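Local coordinates for solute-binding periplasmic protein of iron/siderophore ABC transporter (Yersinia pestis, PDB 6B2X) that probably captures an iron-siderophore complex in the periplasm and delivers it to the membrane components of an ABC transporter, at residues V162-S167 / Y333-Y338; E62-Y67 / G86-L91; S175-G180 / Q188-I193; N194-N199 / P337-A342. One frame throughout, in Å; residues are numbered along the deposited sequence.

Contact 1 (V162-S167 / Y333-Y338). With NA (sodium ion), chain D.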
# COMPACT_ATOMS: atom_id res chain seq x y z
N VAL A 162 -1.10 -10.72 -8.92
CA VAL A 162 -0.23 -9.56 -8.83
C VAL A 162 0.41 -9.58 -7.45
O VAL A 162 0.10 -10.43 -6.61
CB VAL A 162 -0.97 -8.25 -9.05
CG1 VAL A 162 -1.66 -8.25 -10.40
CG2 VAL A 162 -1.98 -8.04 -7.90
N ASP A 163 1.30 -8.63 -7.22
CA ASP A 163 1.93 -8.54 -5.91
C ASP A 163 2.46 -7.15 -5.68
O ASP A 163 3.39 -6.72 -6.37
CB ASP A 163 3.05 -9.54 -5.74
CG ASP A 163 3.82 -9.30 -4.46
OD1 ASP A 163 3.18 -9.37 -3.39
OD2 ASP A 163 5.05 -9.02 -4.50
N PHE A 164 1.92 -6.48 -4.66
CA PHE A 164 2.50 -5.26 -4.14
C PHE A 164 3.01 -5.43 -2.71
O PHE A 164 3.50 -4.47 -2.12
CB PHE A 164 1.48 -4.12 -4.24
CG PHE A 164 0.83 -4.00 -5.61
CD1 PHE A 164 1.51 -3.41 -6.68
CD2 PHE A 164 -0.46 -4.48 -5.84
CE1 PHE A 164 0.91 -3.30 -7.93
CE2 PHE A 164 -1.06 -4.38 -7.09
CZ PHE A 164 -0.37 -3.79 -8.14
N ARG A 165 2.93 -6.64 -2.16
CA ARG A 165 3.19 -6.83 -0.73
C ARG A 165 4.49 -7.55 -0.45
O ARG A 165 5.23 -7.15 0.46
CB ARG A 165 2.04 -7.61 -0.07
CG ARG A 165 2.02 -7.51 1.46
CD ARG A 165 0.91 -8.38 2.06
NE ARG A 165 1.07 -9.76 1.62
CZ ARG A 165 0.13 -10.45 0.98
NH1 ARG A 165 -1.05 -9.90 0.72
NH2 ARG A 165 0.37 -11.70 0.61
N ASN A 166 4.80 -8.61 -1.19
CA ASN A 166 5.96 -9.42 -0.89
C ASN A 166 7.24 -8.67 -1.25
O ASN A 166 8.02 -8.32 -0.36
CB ASN A 166 5.88 -10.75 -1.63
CG ASN A 166 4.73 -11.63 -1.13
OD1 ASN A 166 4.03 -11.28 -0.18
ND2 ASN A 166 4.54 -12.77 -1.78
N SER A 167 7.45 -8.40 -2.53
CA SER A 167 8.64 -7.71 -3.02
C SER A 167 8.21 -6.48 -3.80
O SER A 167 8.28 -6.48 -5.04
CB SER A 167 9.51 -8.63 -3.89
OG SER A 167 9.84 -9.82 -3.19
N TYR A 333 -0.07 1.70 2.35
CA TYR A 333 1.08 1.72 1.44
C TYR A 333 1.86 0.41 1.43
O TYR A 333 2.69 0.21 0.53
CB TYR A 333 2.00 2.87 1.83
CG TYR A 333 1.41 4.22 1.51
CD1 TYR A 333 0.69 4.43 0.34
CD2 TYR A 333 1.56 5.29 2.39
CE1 TYR A 333 0.14 5.68 0.06
CE2 TYR A 333 1.03 6.52 2.11
CZ TYR A 333 0.32 6.71 0.94
OH TYR A 333 -0.21 7.94 0.66
N TYR A 334 1.62 -0.50 2.38
CA TYR A 334 2.38 -1.74 2.42
C TYR A 334 1.87 -2.77 1.41
O TYR A 334 2.49 -3.81 1.26
CB TYR A 334 2.37 -2.37 3.84
CG TYR A 334 1.26 -3.39 4.06
CD1 TYR A 334 -0.07 -3.04 3.92
CD2 TYR A 334 1.56 -4.70 4.40
CE1 TYR A 334 -1.09 -3.96 4.10
CE2 TYR A 334 0.53 -5.65 4.60
CZ TYR A 334 -0.79 -5.27 4.44
OH TYR A 334 -1.80 -6.19 4.62
N ASN A 335 0.75 -2.50 0.74
CA ASN A 335 0.22 -3.41 -0.27
C ASN A 335 -0.50 -2.62 -1.36
O ASN A 335 -1.65 -2.84 -1.66
CB ASN A 335 -0.73 -4.45 0.34
CG ASN A 335 -1.09 -5.52 -0.64
OD1 ASN A 335 -0.44 -5.63 -1.68
ND2 ASN A 335 -2.09 -6.33 -0.33
N SER A 336 0.21 -1.70 -2.01
CA SER A 336 -0.48 -0.81 -2.93
C SER A 336 0.52 -0.16 -3.86
O SER A 336 1.57 0.28 -3.40
CB SER A 336 -1.28 0.26 -2.16
OG SER A 336 -1.64 1.35 -3.01
N PRO A 337 0.22 -0.05 -5.16
CA PRO A 337 1.15 0.62 -6.08
C PRO A 337 1.21 2.11 -5.88
O PRO A 337 1.96 2.79 -6.61
CB PRO A 337 0.59 0.27 -7.47
CG PRO A 337 -0.88 0.16 -7.21
CD PRO A 337 -1.02 -0.46 -5.83
N TYR A 338 0.42 2.65 -4.94
CA TYR A 338 0.63 4.03 -4.51
C TYR A 338 1.86 4.17 -3.62
O TYR A 338 2.18 5.27 -3.20
CB TYR A 338 -0.56 4.58 -3.71
CG TYR A 338 -1.94 4.74 -4.35
CD1 TYR A 338 -2.34 4.03 -5.48
CD2 TYR A 338 -2.88 5.57 -3.74
CE1 TYR A 338 -3.65 4.18 -6.00
CE2 TYR A 338 -4.17 5.73 -4.24
CZ TYR A 338 -4.56 5.04 -5.36
OH TYR A 338 -5.85 5.23 -5.83
NA NA D . -8.21 5.78 -4.48
O HOH W 1 3.08 -1.87 -1.54
O HOH W 2 -0.17 -7.78 -3.56
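Water 1 is gripped by backbone groups of Phe164, Ser336 and Tyr333: it accepts from Ser336 N at 2.9 Å and can donate to Phe164 O, 2.7 Å away, and to Tyr333 O. A second water accepts a hydrogen bond from Phe164 N and donates one to Asn335 OD1, so both polar backbone atoms of Phe164 are joined to the 333-338 loop through solvent. Asn335 holds its CG opposite the backbone N (chi1 -170°), which turns OD1 toward Phe164; OD1 lies near the phenyl plane, 3.5 Å from Phe164 CB.

The apolar half of the contact is a CH-pi interaction. Pro337 CD sits 3.8 Å from the Phe164 ring centroid, almost exactly on the ring normal, while Pro337 CB reaches Phe164 CE1 at 3.6 Å. A rigid proline offers this face the polarised hydrogens beside its nitrogen. Ala68 and Ser175 from two helices also touch Phe164. The aliphatic part of Arg165 runs alongside Tyr334, with Arg165 CD 3.7 Å from Tyr334 CE2.

Asp163 shapes the backbone behind these residues. Its OD1 accepts from Asn166 N at 2.8 Å through the syn lone pair, nearly straight at 177°, and from Arg165 N above the carboxylate plane, forming an Asx turn. The loop after the edge strand 159-162 of the N-terminal sheet thus meets the loop after strand 326-330 of the C-terminal one. Direct packing supplies the apolar part of this junction, whereas its polar atoms meet mainly through water, helped by Asn238, whose ND2 donates to Arg165 O and weakly to Tyr334 O.

Contact 2 (E62-Y67 / G86-L91)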
# COMPACT_ATOMS: atom_id res chain seq x y z
N GLU A 62 -9.19 -9.72 -3.44
CA GLU A 62 -8.92 -8.94 -2.24
C GLU A 62 -9.35 -7.54 -2.59
O GLU A 62 -8.87 -6.98 -3.58
CB GLU A 62 -7.44 -8.98 -1.83
CG GLU A 62 -6.95 -10.34 -1.31
CD GLU A 62 -6.25 -11.18 -2.38
OE1 GLU A 62 -6.56 -12.38 -2.51
OE2 GLU A 62 -5.36 -10.64 -3.09
N GLY A 63 -10.27 -6.99 -1.80
CA GLY A 63 -10.86 -5.71 -2.14
C GLY A 63 -9.84 -4.60 -2.28
O GLY A 63 -9.99 -3.71 -3.11
N ARG A 64 -8.79 -4.63 -1.48
CA ARG A 64 -7.91 -3.48 -1.60
C ARG A 64 -7.08 -3.51 -2.89
O ARG A 64 -6.31 -2.58 -3.14
CB ARG A 64 -7.03 -3.37 -0.36
CG ARG A 64 -7.82 -2.73 0.80
CD ARG A 64 -7.16 -2.99 2.14
NE ARG A 64 -6.99 -4.42 2.40
CZ ARG A 64 -6.52 -4.93 3.54
NH1 ARG A 64 -6.17 -4.12 4.53
NH2 ARG A 64 -6.40 -6.25 3.67
N LEU A 65 -7.24 -4.54 -3.73
CA LEU A 65 -6.73 -4.46 -5.09
C LEU A 65 -7.42 -3.37 -5.89
O LEU A 65 -6.98 -3.06 -7.01
CB LEU A 65 -6.90 -5.80 -5.79
CG LEU A 65 -6.03 -6.93 -5.26
CD1 LEU A 65 -6.65 -8.28 -5.56
CD2 LEU A 65 -4.64 -6.85 -5.87
N PHE A 66 -8.47 -2.76 -5.34
CA PHE A 66 -9.05 -1.58 -5.98
C PHE A 66 -8.02 -0.47 -6.16
O PHE A 66 -8.14 0.32 -7.10
CB PHE A 66 -10.25 -1.08 -5.16
CG PHE A 66 -10.86 0.18 -5.70
CD1 PHE A 66 -11.57 0.17 -6.88
CD2 PHE A 66 -10.69 1.37 -5.04
CE1 PHE A 66 -12.10 1.31 -7.39
CE2 PHE A 66 -11.23 2.53 -5.54
CZ PHE A 66 -11.93 2.50 -6.72
N TYR A 67 -7.03 -0.37 -5.27
CA TYR A 67 -6.01 0.68 -5.40
C TYR A 67 -5.31 0.58 -6.76
O TYR A 67 -5.20 1.57 -7.49
CB TYR A 67 -4.97 0.57 -4.28
CG TYR A 67 -5.47 0.71 -2.87
CD1 TYR A 67 -6.45 1.65 -2.53
CD2 TYR A 67 -4.98 -0.13 -1.86
CE1 TYR A 67 -6.92 1.77 -1.22
CE2 TYR A 67 -5.44 -0.00 -0.55
CZ TYR A 67 -6.42 0.95 -0.24
OH TYR A 67 -6.90 1.08 1.05
N GLY A 86 -14.34 -8.16 0.82
CA GLY A 86 -14.77 -6.99 1.57
C GLY A 86 -13.69 -6.11 2.17
O GLY A 86 -14.04 -5.07 2.72
N ASP A 87 -12.40 -6.49 2.08
CA ASP A 87 -11.34 -5.79 2.81
C ASP A 87 -11.36 -4.30 2.55
O ASP A 87 -11.03 -3.51 3.43
CB ASP A 87 -9.94 -6.32 2.42
CG ASP A 87 -9.62 -7.67 3.04
OD1 ASP A 87 -10.46 -8.18 3.81
OD2 ASP A 87 -8.51 -8.23 2.76
N PHE A 88 -11.67 -3.88 1.32
CA PHE A 88 -11.60 -2.46 1.00
C PHE A 88 -12.70 -1.68 1.72
O PHE A 88 -12.44 -0.64 2.33
CB PHE A 88 -11.68 -2.23 -0.51
CG PHE A 88 -11.76 -0.78 -0.91
CD1 PHE A 88 -10.82 0.12 -0.46
CD2 PHE A 88 -12.77 -0.33 -1.73
CE1 PHE A 88 -10.87 1.45 -0.84
CE2 PHE A 88 -12.83 1.00 -2.12
CZ PHE A 88 -11.89 1.89 -1.66
N ARG A 89 -13.94 -2.18 1.66
CA ARG A 89 -15.05 -1.51 2.32
C ARG A 89 -14.91 -1.55 3.85
O ARG A 89 -15.17 -0.55 4.52
CB ARG A 89 -16.36 -2.16 1.90
CG ARG A 89 -17.63 -1.54 2.49
CD ARG A 89 -18.85 -2.18 1.83
NE ARG A 89 -20.11 -1.61 2.31
CZ ARG A 89 -21.29 -1.79 1.71
NH1 ARG A 89 -21.39 -2.54 0.61
NH2 ARG A 89 -22.38 -1.23 2.23
N LYS A 90 -14.49 -2.69 4.40
CA LYS A 90 -14.43 -2.84 5.85
C LYS A 90 -13.12 -2.33 6.46
O LYS A 90 -13.13 -1.77 7.56
CB LYS A 90 -14.61 -4.31 6.24
CG LYS A 90 -15.93 -4.92 5.84
CD LYS A 90 -15.99 -6.43 6.17
CE LYS A 90 -17.11 -7.12 5.38
NZ LYS A 90 -18.47 -6.52 5.69
N LEU A 91 -11.98 -2.53 5.80
CA LEU A 91 -10.71 -2.16 6.41
C LEU A 91 -10.16 -0.82 5.93
O LEU A 91 -9.26 -0.28 6.58
CB LEU A 91 -9.67 -3.25 6.19
CG LEU A 91 -10.13 -4.57 6.81
CD1 LEU A 91 -9.09 -5.69 6.58
CD2 LEU A 91 -10.50 -4.38 8.32
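Gly63 and Phe88 bring their CA atoms to 4.6 Å where the turn leading into helix 66-72 lies against helix 87-91. Glycine suits this spot because a side chain would point into the backbone N of Phe88; Gly63 O rests 3.4 Å from Phe88 CB.

Arg64 crosses Asp87 and, bent at chi3 (-57°), brings one nitrogen to the carboxylate. Arg64 NH2 and Asp87 OD2 form a salt bridge at 3.0 Å, but the hydrogen bond within it is weak (128°) and the two flat groups stand 82° apart. Leu91 CD1 covers one face of the guanidinium, 3.9 Å from Arg64 NH1.

Next to the charged pair is an aromatic cluster of Phe66, Tyr67 and Phe88. Phe66 CD2 lies over a face of the Phe88 ring, 3.6 Å from Phe88 CZ, in an oblique pairing. Tyr67 CE1 meets Phe88 CE1 at 4.0 Å, while the Tyr67 hydroxyl is hydrogen-bonded to Asp92. Trp84 and Tyr99 extend the cluster.

Each segment follows a strand of the parallel sheet in the N-terminal lobe. Their buried rings pack closely; the salt bridge, with steeply inclined planes, probably contributes more by charge attraction than by directed hydrogen bonding.

Contact 3 (S175-G180 / Q188-I193)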
# COMPACT_ATOMS: atom_id res chain seq x y z
N SER A 175 3.59 -5.71 -11.86
CA SER A 175 2.18 -5.97 -11.59
C SER A 175 1.29 -4.98 -12.32
O SER A 175 0.23 -5.36 -12.83
CB SER A 175 1.91 -5.93 -10.08
OG SER A 175 2.59 -6.98 -9.43
N MET A 176 1.69 -3.71 -12.40
CA MET A 176 0.84 -2.72 -13.06
C MET A 176 0.81 -2.94 -14.56
O MET A 176 -0.25 -2.77 -15.20
CB MET A 176 1.30 -1.30 -12.75
CG MET A 176 1.11 -0.91 -11.29
SD MET A 176 -0.62 -0.98 -10.84
CE MET A 176 -1.31 0.09 -12.11
N ARG A 177 1.96 -3.29 -15.16
CA ARG A 177 1.98 -3.59 -16.58
C ARG A 177 1.18 -4.86 -16.86
O ARG A 177 0.47 -4.96 -17.86
CB ARG A 177 3.42 -3.76 -17.07
CG ARG A 177 3.53 -4.28 -18.49
CD ARG A 177 4.95 -4.14 -19.02
NE ARG A 177 5.35 -2.74 -19.28
CZ ARG A 177 6.30 -2.08 -18.61
NH1 ARG A 177 6.96 -2.64 -17.61
NH2 ARG A 177 6.60 -0.83 -18.96
N LEU A 178 1.30 -5.84 -15.97
CA LEU A 178 0.51 -7.04 -16.11
C LEU A 178 -0.99 -6.72 -16.09
O LEU A 178 -1.75 -7.23 -16.93
CB LEU A 178 0.90 -8.01 -15.00
CG LEU A 178 -0.00 -9.21 -14.73
CD1 LEU A 178 0.13 -10.23 -15.87
CD2 LEU A 178 0.35 -9.81 -13.40
N LEU A 179 -1.43 -5.85 -15.16
CA LEU A 179 -2.84 -5.48 -15.12
C LEU A 179 -3.23 -4.65 -16.33
O LEU A 179 -4.37 -4.73 -16.81
CB LEU A 179 -3.16 -4.69 -13.85
CG LEU A 179 -3.16 -5.48 -12.53
CD1 LEU A 179 -3.32 -4.50 -11.35
CD2 LEU A 179 -4.25 -6.54 -12.53
N GLY A 180 -2.31 -3.80 -16.80
CA GLY A 180 -2.57 -3.10 -18.05
C GLY A 180 -2.90 -4.06 -19.18
O GLY A 180 -3.88 -3.87 -19.90
N GLN A 188 -2.72 3.28 -20.05
CA GLN A 188 -2.87 3.81 -18.69
C GLN A 188 -1.82 3.22 -17.77
O GLN A 188 -1.22 3.94 -16.96
CB GLN A 188 -4.27 3.52 -18.14
CG GLN A 188 -5.41 4.34 -18.78
CD GLN A 188 -5.65 3.98 -20.25
OE1 GLN A 188 -5.62 2.79 -20.65
NE2 GLN A 188 -5.87 5.01 -21.07
N ALA A 189 -1.58 1.91 -17.87
CA ALA A 189 -0.52 1.27 -17.10
C ALA A 189 0.83 1.90 -17.40
O ALA A 189 1.60 2.23 -16.48
CB ALA A 189 -0.46 -0.22 -17.42
N GLU A 190 1.14 2.08 -18.68
CA GLU A 190 2.43 2.66 -19.01
C GLU A 190 2.51 4.09 -18.51
O GLU A 190 3.57 4.55 -18.10
CB GLU A 190 2.69 2.59 -20.51
CG GLU A 190 2.73 1.17 -21.07
CD GLU A 190 3.91 0.34 -20.56
OE1 GLU A 190 3.76 -0.90 -20.50
OE2 GLU A 190 4.98 0.91 -20.23
N ASN A 191 1.39 4.81 -18.53
CA ASN A 191 1.43 6.18 -18.03
C ASN A 191 1.79 6.19 -16.55
O ASN A 191 2.63 6.97 -16.10
CB ASN A 191 0.09 6.88 -18.29
CG ASN A 191 -0.10 7.28 -19.76
OD1 ASN A 191 0.67 6.88 -20.64
ND2 ASN A 191 -1.14 8.06 -20.03
N TYR A 192 1.15 5.30 -15.77
CA TYR A 192 1.43 5.27 -14.34
C TYR A 192 2.85 4.83 -14.07
O TYR A 192 3.49 5.32 -13.13
CB TYR A 192 0.46 4.34 -13.61
CG TYR A 192 0.68 4.44 -12.12
CD1 TYR A 192 0.23 5.54 -11.42
CD2 TYR A 192 1.41 3.46 -11.42
CE1 TYR A 192 0.46 5.67 -10.08
CE2 TYR A 192 1.62 3.58 -10.05
CZ TYR A 192 1.15 4.70 -9.39
OH TYR A 192 1.34 4.88 -8.04
N ILE A 193 3.36 3.91 -14.89
CA ILE A 193 4.71 3.39 -14.69
C ILE A 193 5.74 4.50 -14.84
O ILE A 193 6.67 4.61 -14.03
CB ILE A 193 4.97 2.23 -15.66
CG1 ILE A 193 4.25 0.97 -15.18
CG2 ILE A 193 6.47 1.97 -15.80
CD1 ILE A 193 4.22 -0.13 -16.21
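Met176 begins the contact between helices 168-182 and 186-207, which form an antiparallel alpha-alpha hairpin, the short segments passing 8.5 Å apart at 162°. Its long flexible chain reaches between the helices and on toward Leu71 and Pro337; Met176 CG and CB approach Tyr192 CD2 and Ile193 CG1 only loosely. The backbone is closer, with Met176 O 3.4 Å from Ala189 CB while still accepting the helical bond from Gly180 N. Tyr192 sends its hydroxyl onward to Pro337 O.

Arg177 carries the polar half. The chain leaves the helix with CG opposite the backbone N (chi1 172°) and bends at chi3, which presents the NE side of the guanidinium to Glu190. Two nitrogens grip two oxygens side-on: Arg177 NE donates to Glu190 OE1 at 2.7 Å, and Arg177 NH2 to Glu190 OE2 at 2.7 Å. Each oxygen uses its syn lone pair, and the planes lie only 30° apart. Across the flat face, Ile193 CD1 sits over the guanidinium centre, 3.7 Å from Arg177 NH2.

Leu178 and Leu179 turn to strand 159-162, joining the hairpin to the sheet. Gly180 and Ala189 are the pair with the nearest CA atoms, 4.9 Å apart, and Gly180 CA is 3.6 Å from Ala189 CB. Two of the smallest residues suit this narrow place, where the methyl group rests directly on bare backbone.

The hairpin therefore combines small-residue packing near its turn with a two-bond salt bridge whose geometry fixes the rotation of both charged groups; the isoleucine methyl over the guanidinium probably strengthens that bridge by keeping some water away.

Contact 4 (N194-N199 / P337-A342). With NA (sodium ion), chain D.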
# COMPACT_ATOMS: atom_id res chain seq x y z
N ASN A 194 5.56 5.35 -15.86
CA ASN A 194 6.45 6.49 -16.04
C ASN A 194 6.32 7.48 -14.89
O ASN A 194 7.32 8.00 -14.38
CB ASN A 194 6.16 7.18 -17.39
CG ASN A 194 6.69 6.39 -18.55
OD1 ASN A 194 7.73 5.73 -18.43
ND2 ASN A 194 5.98 6.41 -19.68
N PHE A 195 5.08 7.76 -14.47
CA PHE A 195 4.91 8.62 -13.31
C PHE A 195 5.58 8.00 -12.08
O PHE A 195 6.28 8.69 -11.33
CB PHE A 195 3.42 8.86 -13.06
CG PHE A 195 3.14 9.54 -11.77
CD1 PHE A 195 3.23 10.91 -11.65
CD2 PHE A 195 2.80 8.79 -10.65
CE1 PHE A 195 2.98 11.53 -10.46
CE2 PHE A 195 2.54 9.42 -9.44
CZ PHE A 195 2.63 10.78 -9.35
N TYR A 196 5.38 6.70 -11.87
CA TYR A 196 5.97 6.04 -10.71
C TYR A 196 7.49 6.02 -10.80
O TYR A 196 8.18 6.41 -9.86
CB TYR A 196 5.40 4.62 -10.58
CG TYR A 196 5.84 3.82 -9.36
CD1 TYR A 196 7.11 3.23 -9.30
CD2 TYR A 196 4.96 3.60 -8.29
CE1 TYR A 196 7.51 2.49 -8.20
CE2 TYR A 196 5.34 2.85 -7.20
CZ TYR A 196 6.62 2.30 -7.15
OH TYR A 196 7.03 1.55 -6.07
N GLN A 197 8.02 5.58 -11.95
CA GLN A 197 9.47 5.48 -12.12
C GLN A 197 10.13 6.85 -11.96
O GLN A 197 11.13 6.99 -11.25
CB GLN A 197 9.80 4.87 -13.49
CG GLN A 197 11.29 4.59 -13.74
CD GLN A 197 11.91 3.70 -12.67
OE1 GLN A 197 11.38 2.64 -12.35
NE2 GLN A 197 13.04 4.14 -12.12
N ASP A 198 9.55 7.88 -12.59
CA ASP A 198 10.13 9.21 -12.48
C ASP A 198 10.14 9.69 -11.03
O ASP A 198 11.09 10.35 -10.59
CB ASP A 198 9.38 10.19 -13.38
CG ASP A 198 9.62 9.91 -14.87
OD1 ASP A 198 10.42 9.00 -15.19
OD2 ASP A 198 9.01 10.60 -15.72
N ASN A 199 9.11 9.34 -10.25
CA ASN A 199 9.08 9.80 -8.87
C ASN A 199 9.90 8.93 -7.93
O ASN A 199 10.29 9.39 -6.85
CB ASN A 199 7.65 9.90 -8.39
CG ASN A 199 7.00 11.16 -8.84
OD1 ASN A 199 7.29 12.23 -8.30
ND2 ASN A 199 6.14 11.06 -9.85
N PRO A 337 0.22 -0.05 -5.16
CA PRO A 337 1.15 0.62 -6.08
C PRO A 337 1.21 2.11 -5.88
O PRO A 337 1.96 2.79 -6.61
CB PRO A 337 0.59 0.27 -7.47
CG PRO A 337 -0.88 0.16 -7.21
CD PRO A 337 -1.02 -0.46 -5.83
N TYR A 338 0.42 2.65 -4.94
CA TYR A 338 0.63 4.03 -4.51
C TYR A 338 1.86 4.17 -3.62
O TYR A 338 2.18 5.27 -3.20
CB TYR A 338 -0.56 4.58 -3.71
CG TYR A 338 -1.94 4.74 -4.35
CD1 TYR A 338 -2.34 4.03 -5.48
CD2 TYR A 338 -2.88 5.57 -3.74
CE1 TYR A 338 -3.65 4.18 -6.00
CE2 TYR A 338 -4.17 5.73 -4.24
CZ TYR A 338 -4.56 5.04 -5.36
OH TYR A 338 -5.85 5.23 -5.83
N ASN A 339 2.53 3.06 -3.28
CA ASN A 339 3.60 3.08 -2.29
C ASN A 339 4.73 4.05 -2.64
O ASN A 339 5.61 4.26 -1.79
CB ASN A 339 4.16 1.67 -2.12
CG ASN A 339 4.68 1.09 -3.44
OD1 ASN A 339 5.25 1.81 -4.25
ND2 ASN A 339 4.45 -0.20 -3.65
N VAL A 340 4.76 4.60 -3.86
CA VAL A 340 5.77 5.60 -4.20
C VAL A 340 5.71 6.76 -3.23
O VAL A 340 6.74 7.35 -2.89
CB VAL A 340 5.64 6.08 -5.66
CG1 VAL A 340 4.31 6.74 -5.92
CG2 VAL A 340 6.71 7.08 -5.99
N LEU A 341 4.50 7.10 -2.76
CA LEU A 341 4.35 8.19 -1.79
C LEU A 341 5.04 7.88 -0.47
O LEU A 341 5.51 8.79 0.21
CB LEU A 341 2.87 8.48 -1.55
CG LEU A 341 2.06 9.08 -2.71
CD1 LEU A 341 0.62 9.28 -2.27
CD2 LEU A 341 2.68 10.39 -3.17
N ALA A 342 5.08 6.60 -0.08
CA ALA A 342 5.77 6.24 1.16
C ALA A 342 7.28 6.22 0.98
O ALA A 342 8.02 6.60 1.90
CB ALA A 342 5.26 4.90 1.69
NA NA D . -8.21 5.78 -4.48
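Tyr196 and Val340 join helix 186-207 to the beginning of helix 340-350. The first is the long helix that spans the two lobes, the hallmark of class III periplasmic binding proteins, to which this protein's family and topology point; the second belongs to the C-terminal lobe.

One hydrogen bond links the segments. Tyr196 OH donates to Asn339 OD1 at 2.6 Å, reaching the oxygen at a C=O...donor angle of 137° and tilted somewhat from the amide plane. The oxygen itself lies in the plane of the tyrosine ring, at its edge, although ring and amide planes are 72° apart. Asn339 places CG between its own backbone N and carbonyl carbon (chi1 58°), which lets OD1 face the tyrosine while ND2 donates to Thr172 of helix 168-182. An amide suits this place because its oxygen accepts from helix 186-207 while its nitrogen donates to helix 168-182.

Also at the ring's edge, Pro337 O lies near its plane, 3.4 Å from Tyr196 CE2, and receives the hydroxyl of Tyr192 one helical turn earlier.

Apolar packing comes from Val340, whose side chain runs antiparallel to that of Tyr196 and lies alongside it. Val340 CB touches Tyr196 CE2 at 3.6 Å, and its branch CG2 reaches Asn199 CB at 3.8 Å. The branched valine can thus touch two residues of the long helix at once.

Within that helix Asn199 folds back on Phe195. Phe195 O accepts from Asn199 N and, on the opposite face of the carbonyl plane, from Asn199 ND2 at 2.8 Å; the same ND2 stands 3.2 Å above the Phe195 ring plane, displaced from its centre.

Contacts 1 and 4 share Pro337 and Tyr338, their centres 12 Å apart, so one loop of the C-terminal lobe meets the end of the N-terminal sheet and the long helix. Contact 3, nested within the chain loop closed by contact 1, is tied to this loop where Tyr192 OH lies 2.6 Å from Pro337 O, and to the 162-167 loop where Ser175 OG lies 3.0 Å from Asp163 N. Contact 2, about 20 Å from contacts 3 and 4 between centres, touches contacts 1 and 4 through their shared Tyr338, whose CE1 is 3.4 Å from Tyr67 O. The sodium ion is bound by Tyr338 OH at 2.8 Å and by Tyr99, with the Phe66 side chain about 5 Å away.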